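Local coordinates for protein diaminopimelate decarboxylase (Methanocaldococcus jannaschii, PDB 1TWI) that uses pyridoxal 5'-phosphate to decarboxylate meso-diaminopimelate specifically to L-lysine, the last step of lysine biosynthesis by the diaminopimelate pathway, at residues Y33-E38 with L74-L79; R402-L405 with G410-L413; A70-A75 with L95-L100; N4-I9 with I40-N45. One frame throughout, in Å; residues are numbered along the deposited sequence.

Interaction 1 (Y33-E38 with L74-L79); sequences YVMSEE and LAITRL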
loop_
_atom_site.group_PDB
_atom_site.type_symbol
_atom_site.label_atom_id
_atom_site.label_comp_id
_atom_site.label_asym_id
_atom_site.label_seq_id
_atom_site.Cartn_x
_atom_site.Cartn_y
_atom_site.Cartn_z
ATOM N N TYR A 33 1.958 -8.034 15.200
ATOM C CA TYR A 33 0.577 -7.587 15.411
ATOM C C TYR A 33 0.030 -8.448 16.541
ATOM O O TYR A 33 0.249 -9.687 16.560
ATOM C CB TYR A 33 -0.301 -7.868 14.187
ATOM C CG TYR A 33 -0.317 -6.743 13.161
ATOM C CD1 TYR A 33 -1.186 -5.660 13.307
ATOM C CD2 TYR A 33 0.500 -6.771 12.045
ATOM C CE1 TYR A 33 -1.248 -4.648 12.367
ATOM C CE2 TYR A 33 0.454 -5.725 11.075
ATOM C CZ TYR A 33 -0.435 -4.676 11.266
ATOM O OH TYR A 33 -0.564 -3.633 10.365
ATOM N N VAL A 34 -0.673 -7.831 17.489
ATOM C CA VAL A 34 -1.305 -8.608 18.569
ATOM C C VAL A 34 -2.816 -8.251 18.432
ATOM O O VAL A 34 -3.214 -7.064 18.473
ATOM C CB VAL A 34 -0.777 -8.166 19.971
ATOM C CG1 VAL A 34 -1.484 -8.981 21.138
ATOM C CG2 VAL A 34 0.764 -8.382 20.027
ATOM N N MET A 35 -3.657 -9.257 18.312
ATOM C CA MET A 35 -5.076 -9.024 18.184
ATOM C C MET A 35 -5.703 -9.542 19.445
ATOM O O MET A 35 -5.479 -10.711 19.787
ATOM C CB MET A 35 -5.642 -9.807 16.978
ATOM C CG MET A 35 -5.161 -9.217 15.617
ATOM S SD MET A 35 -5.799 -7.489 15.318
ATOM C CE MET A 35 -7.489 -7.769 15.044
ATOM N N SER A 36 -6.506 -8.710 20.118
ATOM C CA SER A 36 -7.187 -9.129 21.377
ATOM C C SER A 36 -8.535 -9.778 21.043
ATOM O O SER A 36 -9.469 -9.123 20.514
ATOM C CB SER A 36 -7.444 -7.910 22.300
ATOM O OG SER A 36 -8.313 -8.286 23.368
ATOM N N GLU A 37 -8.651 -11.068 21.347
ATOM C CA GLU A 37 -9.889 -11.767 21.070
ATOM C C GLU A 37 -11.011 -11.172 21.906
ATOM O O GLU A 37 -12.118 -10.980 21.413
ATOM C CB GLU A 37 -9.739 -13.256 21.408
ATOM C CG GLU A 37 -11.048 -14.050 21.267
ATOM C CD GLU A 37 -10.778 -15.520 21.535
ATOM O OE1 GLU A 37 -10.546 -16.271 20.578
ATOM O OE2 GLU A 37 -10.736 -15.928 22.703
ATOM N N GLU A 38 -10.749 -10.883 23.181
ATOM C CA GLU A 38 -11.823 -10.304 24.014
ATOM C C GLU A 38 -12.237 -8.901 23.503
ATOM O O GLU A 38 -13.408 -8.541 23.556
ATOM C CB GLU A 38 -11.347 -10.224 25.489
ATOM C CG GLU A 38 -12.335 -9.604 26.497
ATOM C CD GLU A 38 -13.646 -10.388 26.693
ATOM O OE1 GLU A 38 -13.725 -11.605 26.376
ATOM O OE2 GLU A 38 -14.608 -9.758 27.198
ATOM N N LEU A 74 -7.783 -15.544 8.598
ATOM C CA LEU A 74 -8.692 -16.670 8.822
ATOM C C LEU A 74 -9.076 -16.916 10.268
ATOM O O LEU A 74 -10.203 -17.333 10.555
ATOM C CB LEU A 74 -8.123 -17.987 8.192
ATOM C CG LEU A 74 -9.088 -19.194 8.043
ATOM C CD1 LEU A 74 -10.304 -18.776 7.188
ATOM C CD2 LEU A 74 -8.328 -20.390 7.323
ATOM N N ALA A 75 -8.171 -16.656 11.198
ATOM C CA ALA A 75 -8.575 -16.875 12.607
ATOM C C ALA A 75 -9.598 -15.792 13.026
ATOM O O ALA A 75 -10.565 -16.082 13.757
ATOM C CB ALA A 75 -7.353 -16.830 13.564
ATOM N N ILE A 76 -9.362 -14.557 12.580
ATOM C CA ILE A 76 -10.259 -13.440 12.957
ATOM C C ILE A 76 -11.659 -13.668 12.379
ATOM O O ILE A 76 -12.660 -13.459 13.065
ATOM C CB ILE A 76 -9.694 -12.058 12.461
ATOM C CG1 ILE A 76 -8.333 -11.769 13.129
ATOM C CG2 ILE A 76 -10.707 -10.918 12.747
ATOM C CD1 ILE A 76 -8.359 -11.908 14.674
ATOM N N THR A 77 -11.736 -14.080 11.101
ATOM C CA THR A 77 -13.025 -14.323 10.475
ATOM C C THR A 77 -13.701 -15.560 11.096
ATOM O O THR A 77 -14.928 -15.586 11.256
ATOM C CB THR A 77 -12.891 -14.466 8.907
ATOM O OG1 THR A 77 -12.018 -15.551 8.599
ATOM C CG2 THR A 77 -12.341 -13.171 8.293
ATOM N N ARG A 78 -12.928 -16.576 11.483
ATOM C CA ARG A 78 -13.570 -17.725 12.126
ATOM C C ARG A 78 -14.105 -17.320 13.491
ATOM O O ARG A 78 -15.167 -17.795 13.896
ATOM C CB ARG A 78 -12.610 -18.951 12.231
ATOM C CG ARG A 78 -12.448 -19.615 10.856
ATOM C CD ARG A 78 -11.649 -20.907 10.826
ATOM N NE ARG A 78 -12.406 -22.006 11.421
ATOM C CZ ARG A 78 -13.317 -22.773 10.816
ATOM N NH1 ARG A 78 -13.669 -22.631 9.531
ATOM N NH2 ARG A 78 -13.888 -23.720 11.538
ATOM N N LEU A 79 -13.367 -16.452 14.191
ATOM C CA LEU A 79 -13.825 -15.962 15.504
ATOM C C LEU A 79 -15.157 -15.266 15.290
ATOM O O LEU A 79 -16.169 -15.579 15.957
ATOM C CB LEU A 79 -12.821 -14.944 16.070
ATOM C CG LEU A 79 -13.276 -14.138 17.337
ATOM C CD1 LEU A 79 -13.649 -15.082 18.570
ATOM C CD2 LEU A 79 -12.170 -13.114 17.677
#
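The carboxylate of Glu37 is the flat group here, and Leu79 reaches it from one side: CD1 of Leu79 stands off the carboxylate plane, obliquely placed, 3.9 Å from Glu37 OE1. The stem of the glutamate matters as much, since Glu37 CG lies 3.9 Å from Leu79 CD2, and both Leu79 methyls press on that CG from the same side. Glu37 gets there because CG is anti to its backbone N (chi1 175°) and the chain stays extended, which carries the acid past the leucine. A second touch lies one turn of the helix earlier, where Ile76 CD1 meets Met35 CB at 4.1 Å. Met35, one residue before the end of strand 32-36, has its side chain folded back, while Ile76 and Leu79, three residues apart, form one apolar edge of helix 74-82. Ile40 of helix 37-58 packs on both.

The contact joins the beta domain's strand to a helix of the barrel domain. No hydrogen bond crosses it: glutamate suits its place by lending methylenes to the packing while its charged end is taken up by Ser407 and by His432 of the second subunit, linking an apolar intrachain seam to the dimer interface.

Interaction 2 (R402-L405 with G410-L413); sequences RMVL and GVFL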
loop_
_atom_site.group_PDB
_atom_site.type_symbol
_atom_site.label_atom_id
_atom_site.label_comp_id
_atom_site.label_asym_id
_atom_site.label_seq_id
_atom_site.Cartn_x
_atom_site.Cartn_y
_atom_site.Cartn_z
ATOM N N ARG A 402 4.451 -11.318 11.579
ATOM C CA ARG A 402 3.695 -12.322 12.317
ATOM C C ARG A 402 2.560 -11.601 13.021
ATOM O O ARG A 402 2.646 -10.400 13.219
ATOM C CB ARG A 402 4.555 -12.925 13.418
ATOM C CG ARG A 402 5.226 -14.212 13.030
ATOM C CD ARG A 402 6.119 -14.720 14.153
ATOM N NE ARG A 402 6.416 -16.131 13.962
ATOM C CZ ARG A 402 7.077 -16.863 14.853
ATOM N NH1 ARG A 402 7.540 -16.287 15.998
ATOM N NH2 ARG A 402 7.210 -18.178 14.642
ATOM N N MET A 403 1.523 -12.357 13.402
ATOM C CA MET A 403 0.406 -11.839 14.184
ATOM C C MET A 403 0.013 -12.928 15.183
ATOM O O MET A 403 -0.031 -14.109 14.806
ATOM C CB MET A 403 -0.861 -11.587 13.357
ATOM C CG MET A 403 -0.613 -10.738 12.109
ATOM S SD MET A 403 -2.150 -9.795 11.648
ATOM C CE MET A 403 -3.326 -11.248 11.274
ATOM N N VAL A 404 -0.322 -12.528 16.419
ATOM C CA VAL A 404 -0.779 -13.477 17.418
ATOM C C VAL A 404 -2.149 -12.995 17.906
ATOM O O VAL A 404 -2.507 -11.794 17.737
ATOM C CB VAL A 404 0.164 -13.588 18.651
ATOM C CG1 VAL A 404 1.489 -14.248 18.253
ATOM C CG2 VAL A 404 0.466 -12.190 19.260
ATOM N N LEU A 405 -2.912 -13.938 18.467
ATOM C CA LEU A 405 -4.225 -13.691 19.041
ATOM C C LEU A 405 -4.085 -13.947 20.554
ATOM O O LEU A 405 -3.595 -15.022 20.957
ATOM C CB LEU A 405 -5.283 -14.658 18.477
ATOM C CG LEU A 405 -6.712 -14.427 19.031
ATOM C CD1 LEU A 405 -7.424 -13.230 18.390
ATOM C CD2 LEU A 405 -7.510 -15.681 18.826
ATOM N N GLY A 410 -5.027 -18.687 25.852
ATOM C CA GLY A 410 -3.577 -18.659 25.665
ATOM C C GLY A 410 -3.245 -17.645 24.562
ATOM O O GLY A 410 -4.146 -16.922 24.123
ATOM N N VAL A 411 -1.995 -17.560 24.123
ATOM C CA VAL A 411 -1.646 -16.630 23.052
ATOM C C VAL A 411 -1.372 -17.541 21.864
ATOM O O VAL A 411 -0.580 -18.506 21.993
ATOM C CB VAL A 411 -0.343 -15.827 23.369
ATOM C CG1 VAL A 411 -0.013 -14.833 22.177
ATOM C CG2 VAL A 411 -0.531 -15.033 24.658
ATOM N N PHE A 412 -1.984 -17.255 20.722
ATOM C CA PHE A 412 -1.788 -18.126 19.566
ATOM C C PHE A 412 -1.257 -17.425 18.327
ATOM O O PHE A 412 -1.699 -16.338 17.976
ATOM C CB PHE A 412 -3.128 -18.820 19.215
ATOM C CG PHE A 412 -3.733 -19.574 20.370
ATOM C CD1 PHE A 412 -4.599 -18.924 21.273
ATOM C CD2 PHE A 412 -3.442 -20.910 20.552
ATOM C CE1 PHE A 412 -5.188 -19.610 22.353
ATOM C CE2 PHE A 412 -4.019 -21.638 21.634
ATOM C CZ PHE A 412 -4.907 -20.971 22.545
ATOM N N LEU A 413 -0.321 -18.074 17.634
ATOM C CA LEU A 413 0.195 -17.486 16.398
ATOM C C LEU A 413 -0.943 -17.617 15.370
ATOM O O LEU A 413 -1.429 -18.715 15.089
ATOM C CB LEU A 413 1.486 -18.234 15.930
ATOM C CG LEU A 413 2.209 -17.643 14.689
ATOM C CD1 LEU A 413 2.680 -16.189 15.004
ATOM C CD2 LEU A 413 3.433 -18.514 14.305
#
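Arg402 and Leu413 meet side on in an antiparallel beta hairpin made of strands 402-407 and 410-415. The arginine chain is extended from CG to NE and runs at about a right angle to the leucine. Leu413 CD1 lies against the methylenes, 3.8 Å from Arg402 CG, and CD2 comes up obliquely to the guanidinium, 3.8 Å from Arg402 NE. Arginine suits this place because its long apolar stem can pack on a leucine while its head is held by a salt bridge to Glu416 and a hydrogen bond to the carbonyl of Phe28.

In Leu413, CG anti to the backbone N (chi1 -175°) carries the branch across toward Arg402, and chi2 near 60° turns CD1 to 3.4 Å from Met403 O. On the same face, Val404, its non-hydrogen-bonded partner, offers CG1 to Leu413 and its CB to Val411, whose CG1 is 3.7 Å away. Branched valines suit the extended backbone, and Phe28 of helix 21-28 packs on both. Leu405 and Phe412 point to the other face, toward the second subunit, where Leu433 packs on Leu405 and His432 meets the phenylalanine ring.

Gly410 has phi 143°, a conformation in which a side chain would press on the preceding carbonyl. Leu405 and Phe412 form the hydrogen-bonded pair: Leu405 N donates to Phe412 O at 2.7 Å, and Phe412 N returns the bond to Leu405 O at 2.8 Å.

Interaction 3 (A70-A75 with L95-L100); sequences ANANLA and LYIAKL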
loop_
_atom_site.group_PDB
_atom_site.type_symbol
_atom_site.label_atom_id
_atom_site.label_comp_id
_atom_site.label_asym_id
_atom_site.label_seq_id
_atom_site.Cartn_x
_atom_site.Cartn_y
_atom_site.Cartn_z
ATOM N N ALA A 70 -11.604 -4.975 6.103
ATOM C CA ALA A 70 -10.870 -4.446 7.273
ATOM C C ALA A 70 -9.813 -5.393 7.858
ATOM O O ALA A 70 -8.781 -4.946 8.383
ATOM C CB ALA A 70 -11.858 -4.025 8.373
ATOM N N ASN A 71 -10.030 -6.691 7.703
ATOM C CA ASN A 71 -9.102 -7.707 8.246
ATOM C C ASN A 71 -9.774 -9.051 7.949
ATOM O O ASN A 71 -10.816 -9.375 8.556
ATOM C CB ASN A 71 -8.979 -7.562 9.770
ATOM C CG ASN A 71 -7.782 -8.367 10.335
ATOM O OD1 ASN A 71 -7.491 -9.463 9.856
ATOM N ND2 ASN A 71 -7.116 -7.839 11.346
ATOM N N ALA A 72 -9.221 -9.812 7.011
ATOM C CA ALA A 72 -9.778 -11.122 6.655
ATOM C C ALA A 72 -8.858 -12.278 7.061
ATOM O O ALA A 72 -8.896 -13.346 6.440
ATOM C CB ALA A 72 -10.094 -11.204 5.122
ATOM N N ASN A 73 -8.040 -12.071 8.093
ATOM C CA ASN A 73 -7.178 -13.139 8.582
ATOM C C ASN A 73 -8.122 -14.307 9.001
ATOM O O ASN A 73 -9.145 -14.096 9.702
ATOM C CB ASN A 73 -6.309 -12.657 9.764
ATOM C CG ASN A 73 -5.673 -13.825 10.506
ATOM O OD1 ASN A 73 -6.325 -14.476 11.325
ATOM N ND2 ASN A 73 -4.417 -14.123 10.192
ATOM N N LEU A 74 -7.783 -15.544 8.598
ATOM C CA LEU A 74 -8.692 -16.670 8.822
ATOM C C LEU A 74 -9.076 -16.916 10.268
ATOM O O LEU A 74 -10.203 -17.333 10.555
ATOM C CB LEU A 74 -8.123 -17.987 8.192
ATOM C CG LEU A 74 -9.088 -19.194 8.043
ATOM C CD1 LEU A 74 -10.304 -18.776 7.188
ATOM C CD2 LEU A 74 -8.328 -20.390 7.323
ATOM N N ALA A 75 -8.171 -16.656 11.198
ATOM C CA ALA A 75 -8.575 -16.875 12.607
ATOM C C ALA A 75 -9.598 -15.792 13.026
ATOM O O ALA A 75 -10.565 -16.082 13.757
ATOM C CB ALA A 75 -7.353 -16.830 13.564
ATOM N N LEU A 95 -15.134 -13.856 -0.387
ATOM C CA LEU A 95 -16.291 -14.759 -0.305
ATOM C C LEU A 95 -15.748 -16.186 0.051
ATOM O O LEU A 95 -16.315 -16.948 0.881
ATOM C CB LEU A 95 -17.021 -14.792 -1.649
ATOM C CG LEU A 95 -18.099 -15.907 -1.723
ATOM C CD1 LEU A 95 -19.091 -15.686 -0.561
ATOM C CD2 LEU A 95 -18.852 -15.877 -3.068
ATOM N N TYR A 96 -14.649 -16.542 -0.595
ATOM C CA TYR A 96 -13.997 -17.841 -0.347
ATOM C C TYR A 96 -13.649 -17.927 1.150
ATOM O O TYR A 96 -13.924 -18.919 1.830
ATOM C CB TYR A 96 -12.713 -17.879 -1.208
ATOM C CG TYR A 96 -11.975 -19.177 -1.237
ATOM C CD1 TYR A 96 -12.358 -20.163 -2.144
ATOM C CD2 TYR A 96 -10.872 -19.400 -0.414
ATOM C CE1 TYR A 96 -11.657 -21.358 -2.235
ATOM C CE2 TYR A 96 -10.133 -20.617 -0.503
ATOM C CZ TYR A 96 -10.562 -21.578 -1.431
ATOM O OH TYR A 96 -9.909 -22.786 -1.583
ATOM N N ILE A 97 -12.987 -16.901 1.674
ATOM C CA ILE A 97 -12.649 -16.915 3.097
ATOM C C ILE A 97 -13.927 -16.974 3.995
ATOM O O ILE A 97 -13.933 -17.700 5.014
ATOM C CB ILE A 97 -11.774 -15.660 3.459
ATOM C CG1 ILE A 97 -10.382 -15.788 2.837
ATOM C CG2 ILE A 97 -11.623 -15.516 4.938
ATOM C CD1 ILE A 97 -9.668 -14.409 2.794
ATOM N N ALA A 98 -14.984 -16.231 3.656
ATOM C CA ALA A 98 -16.204 -16.279 4.483
ATOM C C ALA A 98 -16.774 -17.686 4.538
ATOM O O ALA A 98 -17.179 -18.157 5.620
ATOM C CB ALA A 98 -17.311 -15.280 3.959
ATOM N N LYS A 99 -16.826 -18.351 3.371
ATOM C CA LYS A 99 -17.360 -19.717 3.324
ATOM C C LYS A 99 -16.422 -20.654 4.069
ATOM O O LYS A 99 -16.911 -21.492 4.807
ATOM C CB LYS A 99 -17.568 -20.204 1.882
ATOM C CG LYS A 99 -18.607 -19.443 1.089
ATOM C CD LYS A 99 -19.970 -19.583 1.698
ATOM C CE LYS A 99 -20.632 -20.938 1.293
ATOM N NZ LYS A 99 -22.009 -21.092 1.869
ATOM N N LEU A 100 -15.095 -20.532 3.899
ATOM C CA LEU A 100 -14.205 -21.401 4.662
ATOM C C LEU A 100 -14.276 -21.042 6.171
ATOM O O LEU A 100 -13.853 -21.814 7.021
ATOM C CB LEU A 100 -12.747 -21.294 4.191
ATOM C CG LEU A 100 -12.532 -21.989 2.816
ATOM C CD1 LEU A 100 -10.996 -22.052 2.516
ATOM C CD2 LEU A 100 -13.156 -23.422 2.831
#
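Just past Lys69, the lysine to which the cofactor can attach, the chain makes an Asx turn and enters helix 74-82, and here Ala72 and Leu74 lean on Ile97 of helix 92-100. Ile97 is the residue both meet: its CD1 reaches Ala72 CB at 4.0 Å, while its CG2 lies 3.8 Å from Ala72 O and also touches Leu74 CD1 at 4.2 Å. With CG1 anti to the carbonyl carbon and CG2 anti to the backbone N (chi1 -70°), both branches of the isoleucine face the turn. A small alanine suits the spot, since it lets the loop come close to the helix.

One asparagine makes the turn and another caps the helix. Asn71 OD1 accepts from Asn73 N, 3.2 Å away in the plane of the amide carbonyl. OD1 of Asn73, the N-cap, accepts from Ala75 N at 2.9 Å, with the donor well above its carbonyl plane, and also from Ile76 N. Asn73 ND2 is spent on the carbonyl of Ile414.

Helices 74-82 and 92-100 belong to the barrel, flanking strand 86-89 along the chain. Ala98 of the second helix packs on strands 86-89 and 108-110, while Val429 and Ile424 of the second subunit pack on Leu74 and Ile97.

Interaction 4 (N4-I9 with I40-N45); sequences NDTVEI and IKINYN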
loop_
_atom_site.group_PDB
_atom_site.type_symbol
_atom_site.label_atom_id
_atom_site.label_comp_id
_atom_site.label_asym_id
_atom_site.label_seq_id
_atom_site.Cartn_x
_atom_site.Cartn_y
_atom_site.Cartn_z
ATOM N N ASN A 4 -9.764 0.972 24.207
ATOM C CA ASN A 4 -8.817 -0.161 24.391
ATOM C C ASN A 4 -9.156 -0.763 25.737
ATOM O O ASN A 4 -8.511 -0.534 26.772
ATOM C CB ASN A 4 -7.404 0.374 24.304
ATOM C CG ASN A 4 -7.179 1.135 22.985
ATOM O OD1 ASN A 4 -7.138 0.514 21.872
ATOM N ND2 ASN A 4 -7.062 2.454 23.078
ATOM N N ASP A 5 -10.225 -1.526 25.713
ATOM C CA ASP A 5 -10.780 -2.067 26.955
ATOM C C ASP A 5 -10.062 -3.198 27.644
ATOM O O ASP A 5 -10.361 -3.514 28.821
ATOM C CB ASP A 5 -12.239 -2.481 26.699
ATOM C CG ASP A 5 -13.058 -1.347 26.101
ATOM O OD1 ASP A 5 -13.195 -0.302 26.813
ATOM O OD2 ASP A 5 -13.539 -1.506 24.934
ATOM N N THR A 6 -9.118 -3.821 26.943
ATOM C CA THR A 6 -8.476 -4.976 27.527
ATOM C C THR A 6 -7.010 -4.833 27.759
ATOM O O THR A 6 -6.329 -5.851 28.016
ATOM C CB THR A 6 -8.711 -6.214 26.639
ATOM O OG1 THR A 6 -7.968 -6.055 25.411
ATOM C CG2 THR A 6 -10.208 -6.359 26.303
ATOM N N VAL A 7 -6.501 -3.608 27.695
ATOM C CA VAL A 7 -5.078 -3.399 27.910
ATOM C C VAL A 7 -4.866 -2.649 29.186
ATOM O O VAL A 7 -5.784 -2.006 29.682
ATOM C CB VAL A 7 -4.403 -2.608 26.751
ATOM C CG1 VAL A 7 -4.707 -3.317 25.392
ATOM C CG2 VAL A 7 -4.890 -1.150 26.728
ATOM N N GLU A 8 -3.675 -2.753 29.756
ATOM C CA GLU A 8 -3.424 -2.021 31.008
ATOM C C GLU A 8 -1.930 -1.884 31.236
ATOM O O GLU A 8 -1.116 -2.502 30.550
ATOM C CB GLU A 8 -4.023 -2.777 32.206
ATOM C CG GLU A 8 -3.356 -4.107 32.463
ATOM C CD GLU A 8 -4.185 -5.049 33.383
ATOM O OE1 GLU A 8 -4.409 -4.711 34.587
ATOM O OE2 GLU A 8 -4.597 -6.134 32.900
ATOM N N ILE A 9 -1.580 -1.073 32.222
ATOM C CA ILE A 9 -0.188 -0.917 32.598
ATOM C C ILE A 9 -0.223 -1.598 33.961
ATOM O O ILE A 9 -1.079 -1.273 34.800
ATOM C CB ILE A 9 0.245 0.573 32.790
ATOM C CG1 ILE A 9 0.268 1.326 31.455
ATOM C CG2 ILE A 9 1.643 0.634 33.423
ATOM C CD1 ILE A 9 1.140 0.727 30.403
ATOM N N ILE A 40 -12.418 -7.916 20.448
ATOM C CA ILE A 40 -13.315 -8.139 19.312
ATOM C C ILE A 40 -14.691 -8.570 19.838
ATOM O O ILE A 40 -15.743 -8.103 19.329
ATOM C CB ILE A 40 -12.764 -9.221 18.316
ATOM C CG1 ILE A 40 -11.471 -8.709 17.663
ATOM C CG2 ILE A 40 -13.819 -9.520 17.208
ATOM C CD1 ILE A 40 -10.726 -9.729 16.796
ATOM N N LYS A 41 -14.720 -9.450 20.841
ATOM C CA LYS A 41 -16.026 -9.868 21.389
ATOM C C LYS A 41 -16.737 -8.677 21.995
ATOM O O LYS A 41 -17.967 -8.531 21.845
ATOM C CB LYS A 41 -15.881 -10.938 22.492
ATOM C CG LYS A 41 -15.254 -12.279 21.993
ATOM C CD LYS A 41 -15.284 -13.294 23.179
ATOM C CE LYS A 41 -14.257 -14.357 22.993
ATOM N NZ LYS A 41 -14.530 -15.143 21.759
ATOM N N ILE A 42 -15.990 -7.833 22.678
ATOM C CA ILE A 42 -16.629 -6.615 23.257
ATOM C C ILE A 42 -17.197 -5.700 22.163
ATOM O O ILE A 42 -18.352 -5.218 22.255
ATOM C CB ILE A 42 -15.604 -5.803 24.079
ATOM C CG1 ILE A 42 -15.347 -6.567 25.394
ATOM C CG2 ILE A 42 -16.130 -4.315 24.269
ATOM C CD1 ILE A 42 -14.114 -6.112 26.172
ATOM N N ASN A 43 -16.404 -5.466 21.112
ATOM C CA ASN A 43 -16.893 -4.563 20.051
ATOM C C ASN A 43 -18.144 -5.139 19.370
ATOM O O ASN A 43 -19.096 -4.413 19.077
ATOM C CB ASN A 43 -15.764 -4.309 19.006
ATOM C CG ASN A 43 -14.591 -3.516 19.591
ATOM O OD1 ASN A 43 -14.709 -2.925 20.678
ATOM N ND2 ASN A 43 -13.449 -3.494 18.882
ATOM N N TYR A 44 -18.129 -6.452 19.115
ATOM C CA TYR A 44 -19.238 -7.106 18.468
ATOM C C TYR A 44 -20.468 -7.053 19.381
ATOM O O TYR A 44 -21.575 -6.749 18.945
ATOM C CB TYR A 44 -18.913 -8.586 18.194
ATOM C CG TYR A 44 -20.048 -9.300 17.504
ATOM C CD1 TYR A 44 -20.403 -8.969 16.197
ATOM C CD2 TYR A 44 -20.795 -10.255 18.167
ATOM C CE1 TYR A 44 -21.494 -9.584 15.568
ATOM C CE2 TYR A 44 -21.882 -10.879 17.559
ATOM C CZ TYR A 44 -22.220 -10.539 16.256
ATOM O OH TYR A 44 -23.282 -11.175 15.642
ATOM N N ASN A 45 -20.274 -7.397 20.647
ATOM C CA ASN A 45 -21.387 -7.391 21.603
ATOM C C ASN A 45 -21.985 -5.974 21.762
ATOM O O ASN A 45 -23.164 -5.868 22.070
ATOM C CB ASN A 45 -20.942 -7.871 22.966
ATOM C CG ASN A 45 -20.637 -9.383 22.994
ATOM O OD1 ASN A 45 -21.077 -10.153 22.105
ATOM N ND2 ASN A 45 -19.901 -9.810 24.028
#
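Ile42 is the centre of this small surface contact, resting its two ends on consecutive residues of a turn, Asp5 and Thr6. Its CD1 meets Thr6 CG2 at 3.9 Å, methyl against methyl, the two side chains running side by side with opposite headings. The same CD1 lies 4.1 Å from Asp5 CB, and the branch methyl CG2 comes within 3.9 Å of Asp5 OD2. An isoleucine suits this helix position because its long arm and its branch can serve two neighbours at once.

Asp5 and Thr6 occupy the middle of a type I beta turn running from Asn4 to Val7, and both point toward the helix. In Thr6 the OG1 sits between the backbone N and carbonyl carbon (chi1 69°), so that CG2, anti to the carbonyl carbon, is the branch left for Ile42, while the hydroxyl pairs with Ser36 OG. Threonine therefore answers an apolar and a polar neighbour together. Asp5 likewise serves two partners: its CB packs on Ile42 and its OD2 forms a salt bridge with Arg46, further along the same helix.

The turn leads into strand 7-10, the first of a small antiparallel sheet whose next strand is 13-16. Ile42 lies on the flank of helix 37-58 that meets this turn, whereas its neighbour Ile40 packs on helix 74-82.

In the fold
Followed from the N terminus, interaction 4 comes first, bringing the turn before strand 7-10 back to helix 37-58 across a loop of about thirty residues. Interaction 1 opens inside that loop and closes beyond it, so the two cross; both use helix 37-58, and Ser36 hydrogen-bonds to Thr6. Interaction 3 starts on the stretch where interaction 1 ends, sharing Leu74 and Ala75, and carries the series on to helix 92-100. Interaction 2, a short hairpin far along the chain, comes last in series, yet its strand 402-407 pairs with strand 32-36. Together they tie the N-terminal turn and the mixed sheet to the first barrel helices, and interactions 1, 2 and 3 border the second subunit.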